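Local coordinates for xylose isomerase domain protein TIM barrel (PDB 3TVA), which binds a magnesium ion in a xylose isomerase-like TIM barrel and probably acts as an isomerase, at residues L145-T159 against V174-M188. Sequence-based numbering, arbitrary orientation.
Sequences LTHAANHGQAVHLET and VNRPNLGINFDPANM. With MG (magnesium ion), chain C.
E158, the last residue of strand 154-158, and D184, just past strand 179-183, share one magnesium ion. E158 OE2 and D184 OD2 each lie 2.4 Å from the metal; H211 and E259 complete its protein ligands. The other oxygen of E158, OE1, accepts a hydrogen bond from N182 ND2 at 2.8 Å. This bond and the metal together probably hold the carboxylate's rotation; the carboxylate and amide planes are 23° apart. With CG swung opposite the backbone N (chi1 -176°), the N182 amide lies alongside E158, and its OD1 is hydrogen-bonded to S209 OG. Beyond the strands, N187 ND2 donates to T159 O at 2.9 Å, in the carbonyl plane. T159 OG1 receives D184 N at 2.8 Å, almost straight at 173°. D184 also N-caps helix 185-190 through OD1, while K213 NZ is hydrogen-bonded to OD2.

At the far end, N178 ND2 ties L145 O and Q153 O, both at 3.0 Å, so one amide joins the helix to the loop after it. L145 CD1 presses on V174 CG1, and L157 CG meets L179 CD1. Helix 164-174 links the two parallel strands in a beta-alpha-beta unit. Strands 118-121 and 207-216 flank the pair, and I181 and F183 touch helix 196-203.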
# COMPACT_ATOMS: atom_id res chain seq x y z
N LEU A 145 13.68 3.54 -9.14
CA LEU A 145 12.85 3.25 -10.31
C LEU A 145 13.64 2.60 -11.44
O LEU A 145 13.14 1.72 -12.14
CB LEU A 145 12.15 4.52 -10.80
CG LEU A 145 10.97 4.85 -9.88
CD1 LEU A 145 10.66 6.33 -9.96
CD2 LEU A 145 9.74 4.01 -10.24
N THR A 146 14.89 3.01 -11.60
CA THR A 146 15.77 2.39 -12.60
C THR A 146 16.02 0.93 -12.25
O THR A 146 15.98 0.05 -13.12
CB THR A 146 17.11 3.15 -12.68
OG1 THR A 146 16.87 4.46 -13.18
CG2 THR A 146 18.16 2.42 -13.60
N HIS A 147 16.26 0.67 -10.97
CA HIS A 147 16.55 -0.68 -10.51
C HIS A 147 15.33 -1.57 -10.77
O HIS A 147 15.45 -2.69 -11.28
CB HIS A 147 16.90 -0.67 -9.02
CG HIS A 147 17.34 -2.00 -8.50
ND1 HIS A 147 18.67 -2.37 -8.43
CD2 HIS A 147 16.64 -3.06 -8.03
CE1 HIS A 147 18.76 -3.60 -7.94
NE2 HIS A 147 17.54 -4.04 -7.69
N ALA A 148 14.16 -1.05 -10.43
CA ALA A 148 12.92 -1.77 -10.69
C ALA A 148 12.65 -1.97 -12.19
O ALA A 148 12.21 -3.05 -12.60
CB ALA A 148 11.73 -1.07 -10.01
N ALA A 149 12.90 -0.94 -12.99
CA ALA A 149 12.72 -1.06 -14.45
C ALA A 149 13.59 -2.18 -15.01
O ALA A 149 13.16 -2.92 -15.89
CB ALA A 149 13.06 0.26 -15.16
N ASN A 150 14.81 -2.31 -14.49
CA ASN A 150 15.68 -3.40 -14.95
C ASN A 150 15.13 -4.78 -14.59
O ASN A 150 15.56 -5.79 -15.14
CB ASN A 150 17.12 -3.20 -14.47
CG ASN A 150 17.79 -2.02 -15.15
OD1 ASN A 150 17.41 -1.64 -16.26
ND2 ASN A 150 18.77 -1.42 -14.49
N HIS A 151 14.17 -4.82 -13.67
CA HIS A 151 13.44 -6.06 -13.38
C HIS A 151 12.07 -6.16 -14.08
O HIS A 151 11.33 -7.10 -13.85
CB HIS A 151 13.27 -6.28 -11.86
CG HIS A 151 14.52 -6.71 -11.16
ND1 HIS A 151 15.34 -7.71 -11.64
CD2 HIS A 151 15.08 -6.30 -10.00
CE1 HIS A 151 16.36 -7.88 -10.81
NE2 HIS A 151 16.23 -7.03 -9.81
N GLY A 152 11.71 -5.16 -14.89
CA GLY A 152 10.36 -5.14 -15.44
C GLY A 152 9.29 -4.81 -14.40
O GLY A 152 8.14 -5.22 -14.51
N GLN A 153 9.65 -4.02 -13.39
CA GLN A 153 8.73 -3.76 -12.28
C GLN A 153 8.31 -2.31 -12.19
O GLN A 153 9.02 -1.41 -12.65
CB GLN A 153 9.38 -4.10 -10.93
CG GLN A 153 9.64 -5.53 -10.67
CD GLN A 153 10.54 -5.74 -9.45
OE1 GLN A 153 10.94 -4.79 -8.78
NE2 GLN A 153 10.86 -6.99 -9.18
N ALA A 154 7.18 -2.10 -11.53
CA ALA A 154 6.69 -0.77 -11.20
C ALA A 154 6.82 -0.55 -9.69
O ALA A 154 6.81 -1.51 -8.90
CB ALA A 154 5.20 -0.64 -11.62
N VAL A 155 6.99 0.71 -9.29
CA VAL A 155 6.94 1.10 -7.88
C VAL A 155 5.62 1.85 -7.60
O VAL A 155 5.29 2.82 -8.30
CB VAL A 155 8.12 2.00 -7.51
CG1 VAL A 155 8.01 2.45 -6.05
CG2 VAL A 155 9.44 1.28 -7.77
N HIS A 156 4.87 1.39 -6.60
CA HIS A 156 3.59 2.00 -6.24
C HIS A 156 3.74 2.75 -4.91
O HIS A 156 3.98 2.13 -3.86
CB HIS A 156 2.52 0.91 -6.07
CG HIS A 156 2.24 0.12 -7.32
ND1 HIS A 156 1.27 -0.86 -7.36
CD2 HIS A 156 2.79 0.16 -8.55
CE1 HIS A 156 1.24 -1.40 -8.57
NE2 HIS A 156 2.16 -0.80 -9.31
N LEU A 157 3.60 4.07 -4.95
CA LEU A 157 3.67 4.87 -3.72
C LEU A 157 2.39 4.70 -2.93
O LEU A 157 1.29 4.90 -3.45
CB LEU A 157 3.87 6.36 -4.04
CG LEU A 157 5.14 6.68 -4.82
CD1 LEU A 157 5.22 8.17 -5.21
CD2 LEU A 157 6.36 6.27 -3.99
N GLU A 158 2.54 4.33 -1.68
CA GLU A 158 1.40 4.22 -0.79
C GLU A 158 0.91 5.63 -0.40
O GLU A 158 1.72 6.52 -0.18
CB GLU A 158 1.84 3.44 0.44
CG GLU A 158 0.87 3.50 1.56
CD GLU A 158 -0.34 2.62 1.34
OE1 GLU A 158 -0.45 1.92 0.31
OE2 GLU A 158 -1.18 2.66 2.22
N THR A 159 -0.40 5.83 -0.35
CA THR A 159 -0.97 7.13 0.04
C THR A 159 -0.49 7.57 1.41
O THR A 159 -0.67 6.85 2.40
CB THR A 159 -2.50 7.06 0.19
OG1 THR A 159 -3.09 6.53 -0.99
CG2 THR A 159 -3.04 8.44 0.43
N VAL A 174 9.48 13.44 -10.56
CA VAL A 174 10.23 12.21 -10.76
C VAL A 174 10.16 11.81 -12.24
O VAL A 174 11.17 11.46 -12.87
CB VAL A 174 9.69 11.07 -9.87
CG1 VAL A 174 10.29 9.73 -10.28
CG2 VAL A 174 9.97 11.37 -8.39
N ASN A 175 8.95 11.87 -12.80
CA ASN A 175 8.72 11.69 -14.24
C ASN A 175 9.28 10.39 -14.82
O ASN A 175 10.08 10.44 -15.74
CB ASN A 175 9.25 12.91 -15.04
CG ASN A 175 8.68 12.96 -16.47
OD1 ASN A 175 7.69 12.30 -16.77
ND2 ASN A 175 9.31 13.75 -17.35
N ARG A 176 8.81 9.24 -14.32
CA ARG A 176 9.23 7.92 -14.79
C ARG A 176 7.97 7.09 -15.08
O ARG A 176 7.00 7.17 -14.32
CB ARG A 176 10.08 7.19 -13.72
CG ARG A 176 11.47 7.82 -13.45
CD ARG A 176 12.37 7.72 -14.70
NE ARG A 176 13.75 8.19 -14.45
CZ ARG A 176 14.71 7.45 -13.90
NH1 ARG A 176 14.47 6.20 -13.51
NH2 ARG A 176 15.91 7.99 -13.74
N PRO A 177 7.99 6.30 -16.16
CA PRO A 177 6.79 5.55 -16.58
C PRO A 177 6.40 4.41 -15.66
O PRO A 177 5.26 3.97 -15.70
CB PRO A 177 7.18 4.99 -17.96
CG PRO A 177 8.70 4.87 -17.89
CD PRO A 177 9.12 6.10 -17.09
N ASN A 178 7.34 3.90 -14.87
CA ASN A 178 7.05 2.80 -13.94
C ASN A 178 6.70 3.26 -12.52
O ASN A 178 6.76 2.47 -11.58
CB ASN A 178 8.12 1.71 -13.96
CG ASN A 178 9.46 2.20 -13.50
OD1 ASN A 178 9.81 3.36 -13.74
ND2 ASN A 178 10.20 1.35 -12.81
N LEU A 179 6.49 4.57 -12.34
CA LEU A 179 6.04 5.06 -11.04
C LEU A 179 4.53 5.24 -10.98
O LEU A 179 3.94 5.89 -11.84
CB LEU A 179 6.72 6.39 -10.68
CG LEU A 179 6.31 7.03 -9.35
CD1 LEU A 179 6.70 6.13 -8.16
CD2 LEU A 179 6.98 8.42 -9.19
N GLY A 180 3.92 4.76 -9.89
CA GLY A 180 2.48 4.75 -9.75
C GLY A 180 2.11 4.84 -8.28
O GLY A 180 2.95 5.10 -7.42
N ILE A 181 0.82 4.68 -8.01
CA ILE A 181 0.27 4.83 -6.67
C ILE A 181 -0.45 3.56 -6.23
O ILE A 181 -1.17 2.95 -7.03
CB ILE A 181 -0.74 6.00 -6.67
CG1 ILE A 181 -0.00 7.34 -6.82
CG2 ILE A 181 -1.62 5.98 -5.40
CD1 ILE A 181 -0.95 8.50 -7.06
N ASN A 182 -0.22 3.15 -4.99
CA ASN A 182 -1.16 2.25 -4.33
C ASN A 182 -2.10 3.11 -3.50
O ASN A 182 -1.71 3.66 -2.46
CB ASN A 182 -0.45 1.26 -3.39
CG ASN A 182 -1.43 0.25 -2.79
OD1 ASN A 182 -1.77 -0.76 -3.42
ND2 ASN A 182 -1.90 0.53 -1.57
N PHE A 183 -3.35 3.19 -3.94
CA PHE A 183 -4.26 4.14 -3.30
C PHE A 183 -4.90 3.55 -2.05
O PHE A 183 -5.48 2.45 -2.08
CB PHE A 183 -5.33 4.64 -4.27
CG PHE A 183 -6.08 5.85 -3.75
CD1 PHE A 183 -7.28 5.71 -3.08
CD2 PHE A 183 -5.55 7.13 -3.89
CE1 PHE A 183 -7.95 6.82 -2.57
CE2 PHE A 183 -6.21 8.25 -3.39
CZ PHE A 183 -7.41 8.10 -2.73
N ASP A 184 -4.77 4.27 -0.94
CA ASP A 184 -5.38 3.89 0.34
C ASP A 184 -6.21 5.04 0.92
O ASP A 184 -5.67 5.95 1.52
CB ASP A 184 -4.35 3.42 1.37
CG ASP A 184 -5.01 2.93 2.67
OD1 ASP A 184 -6.11 3.39 3.04
OD2 ASP A 184 -4.45 2.06 3.34
N PRO A 185 -7.52 5.02 0.69
CA PRO A 185 -8.34 6.16 1.16
C PRO A 185 -8.35 6.35 2.68
O PRO A 185 -8.48 7.48 3.15
CB PRO A 185 -9.74 5.80 0.65
CG PRO A 185 -9.74 4.28 0.64
CD PRO A 185 -8.33 3.84 0.35
N ALA A 186 -8.23 5.27 3.45
CA ALA A 186 -8.28 5.39 4.90
C ALA A 186 -7.09 6.18 5.42
O ALA A 186 -7.23 6.91 6.41
CB ALA A 186 -8.36 4.02 5.57
N ASN A 187 -5.95 6.08 4.74
CA ASN A 187 -4.75 6.81 5.17
C ASN A 187 -4.96 8.32 5.22
O ASN A 187 -4.49 8.99 6.13
CB ASN A 187 -3.52 6.47 4.31
CG ASN A 187 -3.01 5.04 4.54
OD1 ASN A 187 -3.48 4.35 5.45
ND2 ASN A 187 -2.04 4.62 3.74
N MSE A 188 -5.68 8.86 4.24
CA MSE A 188 -5.89 10.30 4.23
C MSE A 188 -6.82 10.77 5.32
O MSE A 188 -6.74 11.92 5.77
CB MSE A 188 -6.39 10.75 2.88
CG MSE A 188 -5.36 10.58 1.80
SE MSE A 188 -6.03 11.52 0.27
CE MSE A 188 -5.76 13.36 0.88
MG MG C . -2.49 0.75 2.97
O HOH W 1 18.25 6.71 -12.46